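Local coordinates for nitrite transporter NirC (PDB 4FC4), which carries nitrite in both directions across the bacterial cytoplasmic membrane as a pentameric channel of the formate/nitrite transporter family, at residues L40-I43 with L44-T47; I67-T70 with L71-A75; L166-W169 with M170-T174; L181-W184 with W185-A189; N233-S236 with G237-M241. All blocks are in the same frame, centred on the assembly; numbering follows the deposited sequence.

Contact 1 of 5, residues L40-I43 with L44-T47; sequences LGII and LIFT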
loop_
_atom_site.group_PDB
_atom_site.type_symbol
_atom_site.label_atom_id
_atom_site.label_comp_id
_atom_site.label_asym_id
_atom_site.label_seq_id
_atom_site.Cartn_x
_atom_site.Cartn_y
_atom_site.Cartn_z
ATOM N N LEU B 40 9.139 -12.588 -16.710
ATOM C CA LEU B 40 8.379 -11.403 -16.969
ATOM C C LEU B 40 8.721 -10.409 -15.843
ATOM O O LEU B 40 8.792 -9.196 -16.082
ATOM C CB LEU B 40 6.857 -11.717 -17.031
ATOM C CG LEU B 40 6.302 -12.517 -18.268
ATOM C CD1 LEU B 40 4.927 -13.066 -17.980
ATOM C CD2 LEU B 40 6.224 -11.627 -19.531
ATOM N N GLY B 41 8.970 -10.910 -14.632
ATOM C CA GLY B 41 9.557 -10.092 -13.574
ATOM C C GLY B 41 10.938 -9.490 -13.875
ATOM O O GLY B 41 11.198 -8.304 -13.600
ATOM N N ILE B 42 11.842 -10.297 -14.433
ATOM C CA ILE B 42 13.180 -9.837 -14.710
ATOM C C ILE B 42 13.149 -8.758 -15.823
ATOM O O ILE B 42 13.892 -7.776 -15.772
ATOM C CB ILE B 42 14.090 -10.981 -15.230
ATOM C CG1 ILE B 42 14.617 -11.842 -14.082
ATOM C CG2 ILE B 42 15.267 -10.341 -15.996
ATOM C CD1 ILE B 42 15.653 -11.163 -13.152
ATOM N N ILE B 43 12.314 -8.947 -16.845
ATOM C CA ILE B 43 12.238 -7.969 -17.911
ATOM C C ILE B 43 11.782 -6.650 -17.271
ATOM O O ILE B 43 12.377 -5.595 -17.556
ATOM C CB ILE B 43 11.300 -8.396 -19.067
ATOM C CG1 ILE B 43 11.850 -9.667 -19.759
ATOM C CG2 ILE B 43 11.184 -7.233 -20.062
ATOM C CD1 ILE B 43 10.888 -10.410 -20.656
ATOM N N LEU B 44 10.806 -6.724 -16.350
ATOM C CA LEU B 44 10.236 -5.509 -15.755
ATOM C C LEU B 44 11.350 -4.722 -15.058
ATOM O O LEU B 44 11.547 -3.523 -15.290
ATOM C CB LEU B 44 9.105 -5.827 -14.766
ATOM C CG LEU B 44 8.683 -4.644 -13.856
ATOM C CD1 LEU B 44 8.353 -3.376 -14.665
ATOM C CD2 LEU B 44 7.458 -5.056 -13.034
ATOM N N ILE B 45 12.123 -5.405 -14.231
ATOM C CA ILE B 45 12.995 -4.638 -13.328
ATOM C C ILE B 45 14.253 -4.207 -14.067
ATOM O O ILE B 45 14.790 -3.176 -13.786
ATOM C CB ILE B 45 13.341 -5.402 -12.039
ATOM C CG1 ILE B 45 14.142 -6.679 -12.380
ATOM C CG2 ILE B 45 12.077 -5.710 -11.229
ATOM C CD1 ILE B 45 14.883 -7.246 -11.172
ATOM N N PHE B 46 14.701 -4.978 -15.046
ATOM C CA PHE B 46 15.785 -4.482 -15.908
ATOM C C PHE B 46 15.380 -3.329 -16.828
ATOM O O PHE B 46 16.172 -2.458 -17.065
ATOM C CB PHE B 46 16.460 -5.626 -16.629
ATOM C CG PHE B 46 17.409 -6.332 -15.754
ATOM C CD1 PHE B 46 16.924 -7.205 -14.750
ATOM C CD2 PHE B 46 18.799 -6.057 -15.824
ATOM C CE1 PHE B 46 17.801 -7.839 -13.862
ATOM C CE2 PHE B 46 19.676 -6.702 -14.963
ATOM C CZ PHE B 46 19.173 -7.604 -13.990
ATOM N N THR B 47 14.141 -3.300 -17.307
ATOM C CA THR B 47 13.655 -2.152 -18.033
ATOM C C THR B 47 13.700 -0.928 -17.137
ATOM O O THR B 47 14.124 0.147 -17.559
ATOM C CB THR B 47 12.215 -2.437 -18.531
ATOM O OG1 THR B 47 12.278 -3.685 -19.270
ATOM C CG2 THR B 47 11.682 -1.323 -19.467
#

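Contact 2 of 5, residues I67-T70 with L71-A75; sequences IALT and LVIIA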
loop_
_atom_site.group_PDB
_atom_site.type_symbol
_atom_site.label_atom_id
_atom_site.label_comp_id
_atom_site.label_asym_id
_atom_site.label_seq_id
_atom_site.Cartn_x
_atom_site.Cartn_y
_atom_site.Cartn_z
ATOM N N ILE B 67 6.267 -9.075 -8.520
ATOM C CA ILE B 67 5.392 -9.770 -9.455
ATOM C C ILE B 67 5.916 -11.188 -9.734
ATOM O O ILE B 67 5.124 -12.125 -9.912
ATOM C CB ILE B 67 5.183 -8.933 -10.744
ATOM C CG1 ILE B 67 4.350 -9.711 -11.772
ATOM C CG2 ILE B 67 6.533 -8.523 -11.289
ATOM C CD1 ILE B 67 3.728 -8.871 -12.838
ATOM N N ALA B 68 7.235 -11.365 -9.722
ATOM C CA ALA B 68 7.821 -12.643 -10.186
ATOM C C ALA B 68 7.288 -13.820 -9.367
ATOM O O ALA B 68 6.769 -14.773 -9.914
ATOM C CB ALA B 68 9.378 -12.630 -10.142
ATOM N N LEU B 69 7.411 -13.746 -8.044
ATOM C CA LEU B 69 6.964 -14.850 -7.200
ATOM C C LEU B 69 5.474 -14.800 -6.957
ATOM O O LEU B 69 4.858 -15.854 -6.710
ATOM C CB LEU B 69 7.743 -14.899 -5.911
ATOM C CG LEU B 69 7.584 -16.191 -5.126
ATOM C CD1 LEU B 69 8.170 -17.434 -5.831
ATOM C CD2 LEU B 69 8.236 -15.921 -3.765
ATOM N N THR B 70 4.900 -13.601 -7.049
ATOM C CA THR B 70 3.455 -13.466 -7.006
ATOM C C THR B 70 2.770 -14.284 -8.103
ATOM O O THR B 70 1.839 -15.033 -7.793
ATOM C CB THR B 70 3.014 -12.016 -7.123
ATOM O OG1 THR B 70 3.647 -11.240 -6.083
ATOM C CG2 THR B 70 1.514 -11.934 -7.051
ATOM N N LEU B 71 3.241 -14.164 -9.350
ATOM C CA LEU B 71 2.798 -15.017 -10.455
ATOM C C LEU B 71 2.989 -16.475 -10.124
ATOM O O LEU B 71 2.068 -17.238 -10.185
ATOM C CB LEU B 71 3.521 -14.664 -11.785
ATOM C CG LEU B 71 3.248 -13.261 -12.397
ATOM C CD1 LEU B 71 4.048 -13.038 -13.677
ATOM C CD2 LEU B 71 1.749 -12.990 -12.612
ATOM N N VAL B 72 4.216 -16.874 -9.833
ATOM C CA VAL B 72 4.521 -18.268 -9.527
ATOM C C VAL B 72 3.540 -18.850 -8.490
ATOM O O VAL B 72 3.004 -19.937 -8.698
ATOM C CB VAL B 72 6.015 -18.420 -9.059
ATOM C CG1 VAL B 72 6.291 -19.829 -8.512
ATOM C CG2 VAL B 72 6.971 -18.144 -10.226
ATOM N N ILE B 73 3.204 -18.089 -7.428
ATOM C CA ILE B 73 2.472 -18.707 -6.308
ATOM C C ILE B 73 0.956 -18.629 -6.494
ATOM O O ILE B 73 0.222 -19.579 -6.232
ATOM C CB ILE B 73 2.870 -18.090 -4.950
ATOM C CG1 ILE B 73 4.356 -18.380 -4.604
ATOM C CG2 ILE B 73 1.944 -18.562 -3.847
ATOM C CD1 ILE B 73 4.810 -17.649 -3.346
ATOM N N ILE B 74 0.505 -17.498 -7.006
ATOM C CA ILE B 74 -0.898 -17.162 -7.031
ATOM C C ILE B 74 -1.512 -17.614 -8.348
ATOM O O ILE B 74 -2.575 -18.161 -8.325
ATOM C CB ILE B 74 -1.100 -15.682 -6.822
ATOM C CG1 ILE B 74 -0.378 -15.292 -5.520
ATOM C CG2 ILE B 74 -2.610 -15.305 -6.843
ATOM C CD1 ILE B 74 -1.189 -15.535 -4.225
ATOM N N ALA B 75 -0.841 -17.425 -9.478
ATOM C CA ALA B 75 -1.342 -18.010 -10.723
ATOM C C ALA B 75 -1.189 -19.538 -10.694
ATOM O O ALA B 75 -2.061 -20.229 -11.207
ATOM C CB ALA B 75 -0.669 -17.408 -11.969
#

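Contact 3 of 5, residues L166-W169 with M170-T174; sequences LAIW and MAIRT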
loop_
_atom_site.group_PDB
_atom_site.type_symbol
_atom_site.label_atom_id
_atom_site.label_comp_id
_atom_site.label_asym_id
_atom_site.label_seq_id
_atom_site.Cartn_x
_atom_site.Cartn_y
_atom_site.Cartn_z
ATOM N N LEU B 166 11.533 -18.233 2.309
ATOM C CA LEU B 166 10.848 -17.561 3.393
ATOM C C LEU B 166 9.515 -16.952 2.907
ATOM O O LEU B 166 8.510 -17.003 3.625
ATOM C CB LEU B 166 11.745 -16.518 4.074
ATOM C CG LEU B 166 12.632 -17.200 5.142
ATOM C CD1 LEU B 166 13.917 -16.405 5.424
ATOM C CD2 LEU B 166 11.858 -17.503 6.423
ATOM N N ALA B 167 9.494 -16.426 1.671
ATOM C CA ALA B 167 8.299 -15.851 1.096
ATOM C C ALA B 167 7.280 -16.974 0.878
ATOM O O ALA B 167 6.107 -16.844 1.207
ATOM C CB ALA B 167 8.647 -15.151 -0.207
ATOM N N ILE B 168 7.742 -18.115 0.386
ATOM C CA ILE B 168 6.819 -19.220 0.120
ATOM C C ILE B 168 6.174 -19.738 1.392
ATOM O O ILE B 168 4.948 -19.938 1.461
ATOM C CB ILE B 168 7.540 -20.347 -0.614
ATOM C CG1 ILE B 168 7.942 -19.836 -2.022
ATOM C CG2 ILE B 168 6.645 -21.541 -0.624
ATOM C CD1 ILE B 168 8.925 -20.727 -2.724
ATOM N N TRP B 169 7.021 -19.900 2.405
ATOM C CA TRP B 169 6.666 -20.268 3.762
ATOM C C TRP B 169 5.639 -19.331 4.346
ATOM O O TRP B 169 4.558 -19.774 4.790
ATOM C CB TRP B 169 7.933 -20.221 4.598
ATOM C CG TRP B 169 7.799 -20.711 6.026
ATOM C CD1 TRP B 169 7.741 -19.943 7.180
ATOM C CD2 TRP B 169 7.728 -22.105 6.484
ATOM N NE1 TRP B 169 7.625 -20.743 8.293
ATOM C CE2 TRP B 169 7.610 -22.049 7.943
ATOM C CE3 TRP B 169 7.735 -23.348 5.848
ATOM C CZ2 TRP B 169 7.501 -23.200 8.718
ATOM C CZ3 TRP B 169 7.625 -24.497 6.627
ATOM C CH2 TRP B 169 7.513 -24.435 8.032
ATOM N N MET B 170 5.973 -18.041 4.394
ATOM C CA MET B 170 5.055 -17.047 4.978
ATOM C C MET B 170 3.724 -16.977 4.232
ATOM O O MET B 170 2.684 -16.772 4.829
ATOM C CB MET B 170 5.699 -15.672 5.056
ATOM C CG MET B 170 6.871 -15.545 6.016
ATOM S SD MET B 170 7.437 -13.835 6.001
ATOM C CE MET B 170 6.315 -13.144 7.164
ATOM N N ALA B 171 3.782 -17.114 2.905
ATOM C CA ALA B 171 2.567 -17.186 2.076
ATOM C C ALA B 171 1.708 -18.377 2.469
ATOM O O ALA B 171 0.496 -18.230 2.622
ATOM C CB ALA B 171 2.917 -17.236 0.602
ATOM N N ILE B 172 2.330 -19.537 2.718
ATOM C CA ILE B 172 1.544 -20.691 3.158
ATOM C C ILE B 172 0.835 -20.448 4.485
ATOM O O ILE B 172 -0.282 -20.942 4.684
ATOM C CB ILE B 172 2.360 -21.978 3.198
ATOM C CG1 ILE B 172 2.596 -22.465 1.779
ATOM C CG2 ILE B 172 1.622 -23.072 3.962
ATOM C CD1 ILE B 172 3.637 -23.557 1.699
ATOM N N ARG B 173 1.468 -19.663 5.370
ATOM C CA ARG B 173 0.992 -19.403 6.745
ATOM C C ARG B 173 0.018 -18.223 6.905
ATOM O O ARG B 173 -0.451 -17.933 8.013
ATOM C CB ARG B 173 2.213 -19.189 7.611
ATOM C CG ARG B 173 3.008 -20.489 7.730
ATOM C CD ARG B 173 4.381 -20.251 8.319
ATOM N NE ARG B 173 4.329 -19.629 9.643
ATOM C CZ ARG B 173 4.126 -20.298 10.774
ATOM N NH1 ARG B 173 3.950 -21.594 10.719
ATOM N NH2 ARG B 173 4.097 -19.666 11.956
ATOM N N THR B 174 -0.251 -17.543 5.804
ATOM C CA THR B 174 -1.166 -16.379 5.762
ATOM C C THR B 174 -2.233 -16.516 4.663
ATOM O O THR B 174 -2.179 -17.418 3.816
ATOM C CB THR B 174 -0.381 -15.033 5.566
ATOM O OG1 THR B 174 0.469 -15.088 4.393
ATOM C CG2 THR B 174 0.486 -14.745 6.829
#

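Contact 4 of 5, residues L181-W184 with W185-A189; sequences LAIW and WCLLA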
loop_
_atom_site.group_PDB
_atom_site.type_symbol
_atom_site.label_atom_id
_atom_site.label_comp_id
_atom_site.label_asym_id
_atom_site.label_seq_id
_atom_site.Cartn_x
_atom_site.Cartn_y
_atom_site.Cartn_z
ATOM N N LEU B 181 2.186 -9.235 0.231
ATOM C CA LEU B 181 3.142 -8.537 1.067
ATOM C C LEU B 181 4.332 -9.369 1.501
ATOM O O LEU B 181 5.505 -8.861 1.478
ATOM C CB LEU B 181 2.451 -7.942 2.274
ATOM C CG LEU B 181 1.986 -6.512 2.004
ATOM C CD1 LEU B 181 1.347 -6.312 0.646
ATOM C CD2 LEU B 181 1.110 -5.945 3.119
ATOM N N ALA B 182 4.087 -10.625 1.906
ATOM C CA ALA B 182 5.241 -11.491 2.323
ATOM C C ALA B 182 6.210 -11.630 1.179
ATOM O O ALA B 182 7.430 -11.492 1.336
ATOM C CB ALA B 182 4.769 -12.868 2.779
ATOM N N ILE B 183 5.644 -11.936 0.013
ATOM C CA ILE B 183 6.383 -12.107 -1.239
ATOM C C ILE B 183 7.118 -10.788 -1.634
ATOM O O ILE B 183 8.316 -10.776 -1.871
ATOM C CB ILE B 183 5.420 -12.566 -2.370
ATOM C CG1 ILE B 183 4.819 -13.970 -2.063
ATOM C CG2 ILE B 183 6.170 -12.520 -3.703
ATOM C CD1 ILE B 183 3.646 -14.381 -3.001
ATOM N N TRP B 184 6.416 -9.670 -1.612
ATOM C CA TRP B 184 7.009 -8.386 -1.932
ATOM C C TRP B 184 8.249 -8.084 -1.065
ATOM O O TRP B 184 9.309 -7.664 -1.580
ATOM C CB TRP B 184 5.936 -7.257 -1.806
ATOM C CG TRP B 184 6.566 -5.899 -2.053
ATOM C CD1 TRP B 184 6.941 -5.354 -3.292
ATOM C CD2 TRP B 184 7.038 -4.920 -1.044
ATOM N NE1 TRP B 184 7.562 -4.179 -3.127
ATOM C CE2 TRP B 184 7.591 -3.792 -1.821
ATOM C CE3 TRP B 184 7.006 -4.836 0.361
ATOM C CZ2 TRP B 184 8.137 -2.656 -1.204
ATOM C CZ3 TRP B 184 7.524 -3.652 0.974
ATOM C CH2 TRP B 184 8.100 -2.607 0.212
ATOM N N TRP B 185 8.149 -8.321 0.248
ATOM C CA TRP B 185 9.211 -7.993 1.180
ATOM C C TRP B 185 10.411 -8.786 0.848
ATOM O O TRP B 185 11.532 -8.251 0.842
ATOM C CB TRP B 185 8.848 -8.299 2.621
ATOM C CG TRP B 185 8.185 -7.201 3.361
ATOM C CD1 TRP B 185 6.892 -7.192 3.909
ATOM C CD2 TRP B 185 8.749 -5.900 3.689
ATOM N NE1 TRP B 185 6.622 -6.021 4.547
ATOM C CE2 TRP B 185 7.699 -5.182 4.455
ATOM C CE3 TRP B 185 9.965 -5.255 3.416
ATOM C CZ2 TRP B 185 7.880 -3.849 4.895
ATOM C CZ3 TRP B 185 10.154 -3.938 3.888
ATOM C CH2 TRP B 185 9.131 -3.245 4.613
ATOM N N CYS B 186 10.216 -10.066 0.554
ATOM C CA CYS B 186 11.387 -10.952 0.417
ATOM C C CYS B 186 12.127 -10.718 -0.870
ATOM O O CYS B 186 13.342 -10.830 -0.916
ATOM C CB CYS B 186 10.964 -12.418 0.478
ATOM S SG CYS B 186 10.487 -12.851 2.132
ATOM N N LEU B 187 11.370 -10.442 -1.933
ATOM C CA LEU B 187 11.985 -10.098 -3.207
ATOM C C LEU B 187 12.641 -8.684 -3.182
ATOM O O LEU B 187 13.724 -8.543 -3.712
ATOM C CB LEU B 187 10.974 -10.298 -4.346
ATOM C CG LEU B 187 10.892 -11.758 -4.818
ATOM C CD1 LEU B 187 10.655 -12.744 -3.658
ATOM C CD2 LEU B 187 9.811 -11.858 -5.902
ATOM N N LEU B 188 12.032 -7.658 -2.552
ATOM C CA LEU B 188 12.823 -6.428 -2.208
ATOM C C LEU B 188 14.214 -6.789 -1.639
ATOM O O LEU B 188 15.267 -6.301 -2.089
ATOM C CB LEU B 188 12.068 -5.548 -1.221
ATOM C CG LEU B 188 12.748 -4.282 -0.677
ATOM C CD1 LEU B 188 13.243 -3.355 -1.791
ATOM C CD2 LEU B 188 11.761 -3.517 0.169
ATOM N N ALA B 189 14.199 -7.688 -0.657
ATOM C CA ALA B 189 15.358 -7.959 0.145
ATOM C C ALA B 189 16.406 -8.742 -0.692
ATOM O O ALA B 189 17.581 -8.382 -0.644
ATOM C CB ALA B 189 14.987 -8.753 1.415
#

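Contact 5 of 5, residues N233-S236 with G237-M241; sequences NTLS and GVVFM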
loop_
_atom_site.group_PDB
_atom_site.type_symbol
_atom_site.label_atom_id
_atom_site.label_comp_id
_atom_site.label_asym_id
_atom_site.label_seq_id
_atom_site.Cartn_x
_atom_site.Cartn_y
_atom_site.Cartn_z
ATOM N N ASN B 233 21.250 -22.030 -3.870
ATOM C CA ASN B 233 19.787 -22.038 -3.690
ATOM C C ASN B 233 19.331 -23.314 -2.942
ATOM O O ASN B 233 18.442 -23.245 -2.058
ATOM C CB ASN B 233 19.033 -21.962 -5.039
ATOM C CG ASN B 233 19.113 -20.605 -5.717
ATOM O OD1 ASN B 233 18.831 -20.500 -6.928
ATOM N ND2 ASN B 233 19.449 -19.543 -4.957
ATOM N N THR B 234 19.927 -24.456 -3.331
ATOM C CA THR B 234 19.579 -25.773 -2.827
ATOM C C THR B 234 19.968 -25.955 -1.357
ATOM O O THR B 234 19.139 -26.379 -0.571
ATOM C CB THR B 234 20.247 -26.879 -3.679
ATOM O OG1 THR B 234 19.896 -26.654 -5.051
ATOM C CG2 THR B 234 19.785 -28.261 -3.255
ATOM N N LEU B 235 21.206 -25.616 -0.994
ATOM C CA LEU B 235 21.582 -25.449 0.427
ATOM C C LEU B 235 20.517 -24.792 1.350
ATOM O O LEU B 235 20.105 -25.377 2.351
ATOM C CB LEU B 235 22.912 -24.679 0.589
ATOM C CG LEU B 235 23.304 -24.506 2.061
ATOM C CD1 LEU B 235 23.420 -25.863 2.750
ATOM C CD2 LEU B 235 24.627 -23.779 2.226
ATOM N N SER B 236 20.133 -23.565 1.053
ATOM C CA SER B 236 19.202 -22.814 1.928
ATOM C C SER B 236 17.754 -23.388 1.910
ATOM O O SER B 236 17.090 -23.427 2.946
ATOM C CB SER B 236 19.245 -21.327 1.615
ATOM O OG SER B 236 19.047 -21.068 0.224
ATOM N N GLY B 237 17.299 -23.892 0.760
ATOM C CA GLY B 237 15.984 -24.495 0.641
ATOM C C GLY B 237 15.912 -25.771 1.441
ATOM O O GLY B 237 15.017 -25.939 2.256
ATOM N N VAL B 238 16.876 -26.666 1.218
ATOM C CA VAL B 238 16.936 -27.979 1.866
ATOM C C VAL B 238 17.231 -27.847 3.371
ATOM O O VAL B 238 16.533 -28.444 4.190
ATOM C CB VAL B 238 17.983 -28.903 1.163
ATOM C CG1 VAL B 238 18.197 -30.232 1.901
ATOM C CG2 VAL B 238 17.570 -29.143 -0.286
ATOM N N VAL B 239 18.238 -27.043 3.727
ATOM C CA VAL B 239 18.806 -27.070 5.089
ATOM C C VAL B 239 18.254 -25.958 5.970
ATOM O O VAL B 239 17.664 -26.233 7.023
ATOM C CB VAL B 239 20.358 -27.067 5.111
ATOM C CG1 VAL B 239 20.871 -27.023 6.542
ATOM C CG2 VAL B 239 20.940 -28.293 4.422
ATOM N N PHE B 240 18.431 -24.704 5.549
ATOM C CA PHE B 240 18.013 -23.588 6.413
ATOM C C PHE B 240 16.510 -23.585 6.572
ATOM O O PHE B 240 16.032 -23.231 7.642
ATOM C CB PHE B 240 18.435 -22.200 5.920
ATOM C CG PHE B 240 19.884 -22.049 5.620
ATOM C CD1 PHE B 240 20.849 -22.947 6.109
ATOM C CD2 PHE B 240 20.311 -20.951 4.856
ATOM C CE1 PHE B 240 22.203 -22.771 5.813
ATOM C CE2 PHE B 240 21.662 -20.773 4.564
ATOM C CZ PHE B 240 22.614 -21.671 5.037
ATOM N N MET B 241 15.770 -23.947 5.523
ATOM C CA MET B 241 14.320 -23.905 5.613
ATOM C C MET B 241 13.745 -25.285 5.880
ATOM O O MET B 241 13.127 -25.501 6.925
ATOM C CB MET B 241 13.657 -23.188 4.417
ATOM C CG MET B 241 13.920 -21.684 4.367
ATOM S SD MET B 241 13.104 -20.745 5.659
ATOM C CE MET B 241 11.385 -20.933 5.145
#

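Contact 1 of 5, residues L40-I43 with L44-T47
The carbonyl oxygen of Ile-43 is gripped twice by Thr-47, at 2.9 Å by its backbone N and at 2.6 Å by its OG1. This is the familiar i to i+4 threonine bond of a transmembrane helix, here helix 24-51, in which the hydroxyl returns to the preceding turn. With OG1 beside the backbone N and anti to the carbonyl carbon (chi1 -54°), the hydroxyl comes at the oxygen from above the carbonyl plane, 40° out of it, while the amide donates nearly along the C=O axis. The polar tip is thus satisfied within its own helix, in a buried setting. Three further amide bonds, from Leu-44, Ile-45 and Phe-46 to Leu-40, Gly-41 and Ile-42, continue the alpha-helical pattern.

Packing follows on another side of the helix, where Ile-42 and Phe-46 lie alongside each other and point the same way. Phe-46 also reaches Leu-204 of helix 198-209 and Val-141 of helix 137-147, whereas Leu-44 and Thr-47 pack on Ala-192 of a neighbouring subunit. Both branches of Ile-42 meet the ring: CG2 lies 3.8 Å from Phe-46 CD1, and CD1 lies 4.0 Å from Phe-46 CE1.

Contact 2 of 5, residues I67-T70 with L71-A75
Leu-69 holds CG beside its carbonyl carbon (chi1 -166°), whereas Ile-73 turns CG1 to the side of its own N (chi1 -65°), and the two side chains meet one turn apart. Leu-69 CG comes within 3.6 Å of Ile-73 CD1, the closest approach between two side chains across the segments. The two segments make up the short helix 67-75, part of a predicted transmembrane span that is broken after helix 57-63; residues 71-75 form a wider, pi-type turn. Leu-69 also sends CD1 across to Val-72, 4.0 Å from its CB.

Ile-67 and Leu-71 run side by side on another flank, CG1 of the first 3.8 Å from CG of the second. Leu-71 N to Ile-67 O is a short and nearly straight bond (2.8 Å, 177°), but Val-72 N to Ala-68 O is weak. The amide of Ile-73 is shared between Leu-69 O and, weakly, Thr-70 O. Thr-70 OG1 turns back to bond Gly-66 O.

Leu-69 and Ile-73 face Ile-183 of helix 177-192, and the carbonyls of Ile-74 and Ala-75 accept bonds from a neighbouring subunit. Beside Thr-70, Ile-74 CG1 lies 3.2 Å from Thr-70 O and 4.1 Å from Thr-70 CG2.

Contact 3 of 5, residues L166-W169 with M170-T174
Arg-173 lays its CD over one face of the Trp-169 indole, a CH-pi contact in which the carbon stands 3.6 Å from the centroid of the five-membered ring and 26° off its normal. The methylene is offset toward the rim, and its nearest ring atom is Trp-169 NE1, at 3.3 Å. The arginine chain bends about its CG-CD bond (chi3 58°), which swings NE round, and the guanidinium is left almost parallel to the indole, the two planes 6° apart. Trp-169 also stacks with Tyr-245 of its own chain.

Polar bonds fix the outer ends of both groups. Trp-169 NE1 donates to Ala-75 O and Arg-173 NE to Ile-74 O, both acceptors belonging to a neighbouring subunit, so both residues bond to carbonyls late in that subunit's helix 67-75. Arg-173 NH1 also bonds Thr-5 OG1 of its own chain, tying the N-terminal helix to the same place.

Backbone bonds describe the last turn of transmembrane helix 150-172. Amides from Met-170 to Arg-173 reach back four residues, that of Arg-173 to Trp-169 O being the longest at 3.1 Å. Met-170 CG comes close, 3.2 Å, to Leu-166 O, which also accepts its amide. The hydroxyl of Thr-174 takes up Met-170 O, OG1 to O 2.8 Å, just as the chain leaves the helix.

Apolar packing is lighter. Ile-168 CG2 and Ile-172 CD1 are 4.3 Å apart, on a side of the helix where both residues touch Phe-86 of helix 80-93.

Contact 4 of 5, residues L181-W184 with W185-A189
Trp-184 leaves the helix at CB with CG pointing opposite its own N (chi1 176°), which carries the indole over Trp-185, the next residue. From there CE3 reaches Trp-185 CD2 at 3.9 Å. CZ3 goes deepest: it stands over the centre of the Trp-185 ring system, 3.6 Å above the plane. The pair is edge-to-face, the edge of Trp-184 toward the face of Trp-185, with six-membered centroids 4.8 Å apart and planes inclined at 58°. CH2, at the far end of the benzo ring, lies 3.8 Å from Leu-188 CD2, a methyl that makes an off-centre CH-pi contact with the same ring. Across the indole, NE1 bonds Ala-63 O, which fixes the rotation of the ring.

The backbone beneath keeps i to i+4 bonds, including Leu-188 N to Trp-184 O at 2.9 Å. Leu-187 lies against Leu-69 of helix 67-75. Trp-184 is anchored within its own chain, while Trp-185 also packs on Thr-64 of a neighbouring subunit. Helix 177-192 thus serves both the interior and the interface of an all-helical membrane subunit of the formate/nitrite transporter family, assembled as a pentamer.

Contact 5 of 5, residues N233-S236 with G237-M241
Gly-237 opens the second segment with its amide bonded to Asn-233 O, N to O 3.1 Å, in the ordinary alpha-helical pattern. Val-238 N then bonds Thr-234 O at 2.9 Å, and its side chain lies beside that of Thr-234, the two CG2 methyls 3.8 Å apart. Val-239 N takes Leu-235 O, while its CG2 lies 3.9 Å from Leu-235 CD1.

The Phe-240 ring settles against Ser-236, CD2 3.4 Å from Ser-236 CB, with the serine CA making an off-centre CH-pi contact 4.1 Å from the ring centroid. The far end of the ring, CZ, meets Leu-235 CD2 at 4.0 Å, a methyl brought up because the leucine CG extends directly away from the backbone N (chi1 -180°). Met-241 marks the pi-type turn of 237-241: its amide reaches back five residues to Ser-236 O, 2.9 Å from N to O.

The side chains of Asn-233 and Ser-236 bond to helix 150-172, ND2 to Gly-157 O and OG to Ala-158 O, whereas Thr-234 OG1 bonds Thr-230 O of its own helix. Helix 219-248 is therefore bonded to helix 150-172 on one side, packs Val-238 on Thr-88 of helix 80-93, and presents Phe-240 edge-to-face to Phe-118 of a neighbouring subunit.

Overall arrangement
Contact 2 is the element that three others share: it touches contact 1 through Ile-67 CG2 and Leu-44 CD2 (4.0 Å), contact 3 through Leu-69 CD2 and Ala-167 CB (3.7 Å), and contact 4 through Ile-73 CD1 and Ile-183 CD1 (3.5 Å). Contacts 3 and 4, on consecutive helices, have centres about 11 Å apart and meet at small residues, Ala-167 CB lying 3.6 Å from Cys-186 CB. Contact 5 meets contact 3, Met-241 SD lying 3.6 Å from Leu-166 CD2, and its centre is about 26 Å from that of contact 1. Contacts 1 and 2 face one neighbouring subunit, contacts 3, 4 and 5 another, so the set spans two interfaces of the pentamer.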